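Local coordinates for microcin B17-processing protein McbD (Escherichia coli str. K-12 substr. MG1655, PDB 6GRH), which is needed to convert the inactive microcin B17 precursor into the active antibiotic peptide, and belongs to the YcaO cyclodehydratase family, at residues I191-I195 with N196-E200. The protein carries 1 engineered substitution. Numbering follows the deposited sequence.
Sequences IVTGI and NHIDE
D199 turns its flat carboxylate back to T193 and G194, in the loop leading into its own helix. OD1 of D199 takes the backbone N of T193 on its syn lone pair, 3.0 Å away and nearly straight at 165°. The T193 hydroxyl donates to the same OD1 from above the plane, so two donors grip one oxygen and limit the rotation of the group. At the other oxygen, OD2, the N of G194 makes a weak, bent bond, and V192 CG1 lies 3.8 Å from OD2. The H197 ring has I198 CG1 over one face, displaced toward the rim, while I195 CG2 approaches ND1 and CE1 obliquely, 3.7 Å from each.

The T193 hydroxyl works both ways. With chi1 at 73°, OG1 sits between the backbone N and the carbonyl carbon, where it can give its proton to D199 and also accept from the N of I195 at 3.1 Å, an ST turn. The backbone then takes over: I195, the N-cap residue, receives the N of D199 on its carbonyl O almost head-on (3.1 Å), with a weak bond from the N of I198. Beside these bonds, I195 CG2 packs on I198 CG1 at 3.8 Å, and the T193 and I198 side chains cross at about a right angle.

The general lesson is an acidic side chain from the first turn reaching back to the loop before its own helix. One residue further on, E200 forms a salt bridge with R63 of the neighbouring McbC chain. The loop links strand 182-187 to helix 196-208, and T193, I195 and I198 rest on helix 251-275.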
loop_
_atom_site.group_PDB
_atom_site.type_symbol
_atom_site.label_atom_id
_atom_site.label_comp_id
_atom_site.label_asym_id
_atom_site.label_seq_id
_atom_site.Cartn_x
_atom_site.Cartn_y
_atom_site.Cartn_z
ATOM N N ILE E 191 25.992 -3.147 41.199
ATOM C CA ILE E 191 26.740 -3.606 40.023
ATOM C C ILE E 191 26.233 -2.947 38.752
ATOM O O ILE E 191 25.023 -2.805 38.579
ATOM C CB ILE E 191 26.661 -5.155 39.865
ATOM C CG1 ILE E 191 27.661 -5.676 38.829
ATOM C CG2 ILE E 191 25.248 -5.646 39.501
ATOM C CD1 ILE E 191 29.102 -5.629 39.297
ATOM N N VAL E 192 27.160 -2.536 37.883
ATOM C CA VAL E 192 26.825 -2.030 36.539
ATOM C C VAL E 192 27.344 -3.048 35.523
ATOM O O VAL E 192 28.529 -3.396 35.564
ATOM C CB VAL E 192 27.444 -0.633 36.273
ATOM C CG1 VAL E 192 27.239 -0.210 34.816
ATOM C CG2 VAL E 192 26.839 0.396 37.217
ATOM N N THR E 193 26.459 -3.528 34.633
ATOM C CA THR E 193 26.828 -4.543 33.642
ATOM C C THR E 193 27.273 -3.989 32.282
ATOM O O THR E 193 27.893 -4.716 31.516
ATOM C CB THR E 193 25.692 -5.563 33.396
ATOM O OG1 THR E 193 24.619 -4.964 32.636
ATOM C CG2 THR E 193 25.169 -6.150 34.724
ATOM N N GLY E 194 26.922 -2.743 31.952
ATOM C CA GLY E 194 27.114 -2.228 30.590
ATOM C C GLY E 194 26.072 -2.663 29.569
ATOM O O GLY E 194 26.034 -2.131 28.465
ATOM N N ILE E 195 25.195 -3.605 29.911
ATOM C CA ILE E 195 24.177 -4.054 28.980
ATOM C C ILE E 195 22.916 -3.249 29.293
ATOM O O ILE E 195 22.376 -3.358 30.403
ATOM C CB ILE E 195 23.941 -5.562 29.099
ATOM C CG1 ILE E 195 25.262 -6.317 28.835
ATOM C CG2 ILE E 195 22.832 -5.983 28.136
ATOM C CD1 ILE E 195 25.162 -7.823 28.928
ATOM N N ASN E 196 22.465 -2.446 28.325
ATOM C CA ASN E 196 21.442 -1.426 28.563
ATOM C C ASN E 196 20.154 -1.975 29.208
ATOM O O ASN E 196 19.674 -1.391 30.175
ATOM C CB ASN E 196 21.095 -0.643 27.271
ATOM C CG ASN E 196 22.063 0.504 27.004
ATOM O OD1 ASN E 196 23.123 0.604 27.620
ATOM N ND2 ASN E 196 21.686 1.393 26.104
ATOM N N HIS E 197 19.640 -3.093 28.725
ATOM C CA HIS E 197 18.369 -3.596 29.265
ATOM C C HIS E 197 18.500 -4.184 30.671
ATOM O O HIS E 197 17.543 -4.134 31.439
ATOM C CB HIS E 197 17.604 -4.507 28.298
ATOM C CG HIS E 197 18.212 -5.860 28.072
ATOM N ND1 HIS E 197 19.244 -6.079 27.179
ATOM C CD2 HIS E 197 17.894 -7.074 28.581
ATOM C CE1 HIS E 197 19.540 -7.368 27.162
ATOM N NE2 HIS E 197 18.740 -7.994 28.008
ATOM N N ILE E 198 19.703 -4.639 31.030
ATOM C CA ILE E 198 19.945 -5.209 32.354
ATOM C C ILE E 198 20.046 -4.074 33.363
ATOM O O ILE E 198 19.420 -4.110 34.424
ATOM C CB ILE E 198 21.223 -6.083 32.360
ATOM C CG1 ILE E 198 21.112 -7.194 31.310
ATOM C CG2 ILE E 198 21.505 -6.653 33.748
ATOM C CD1 ILE E 198 19.899 -8.094 31.443
ATOM N N ASP E 199 20.813 -3.054 33.014
ATOM C CA ASP E 199 20.976 -1.879 33.867
ATOM C C ASP E 199 19.681 -1.098 34.062
ATOM O O ASP E 199 19.438 -0.576 35.129
ATOM C CB ASP E 199 22.087 -0.984 33.310
ATOM C CG ASP E 199 23.459 -1.674 33.353
ATOM O OD1 ASP E 199 23.650 -2.595 34.181
ATOM O OD2 ASP E 199 24.342 -1.326 32.548
ATOM N N GLU E 200 18.855 -1.044 33.027
ATOM C CA GLU E 200 17.521 -0.440 33.113
ATOM C C GLU E 200 16.649 -1.154 34.179
ATOM O O GLU E 200 16.034 -0.498 35.023
ATOM C CB GLU E 200 16.847 -0.505 31.745
ATOM C CG GLU E 200 15.609 0.357 31.591
ATOM C CD GLU E 200 15.887 1.749 31.052
ATOM O OE1 GLU E 200 17.063 2.198 30.974
ATOM O OE2 GLU E 200 14.886 2.412 30.722
#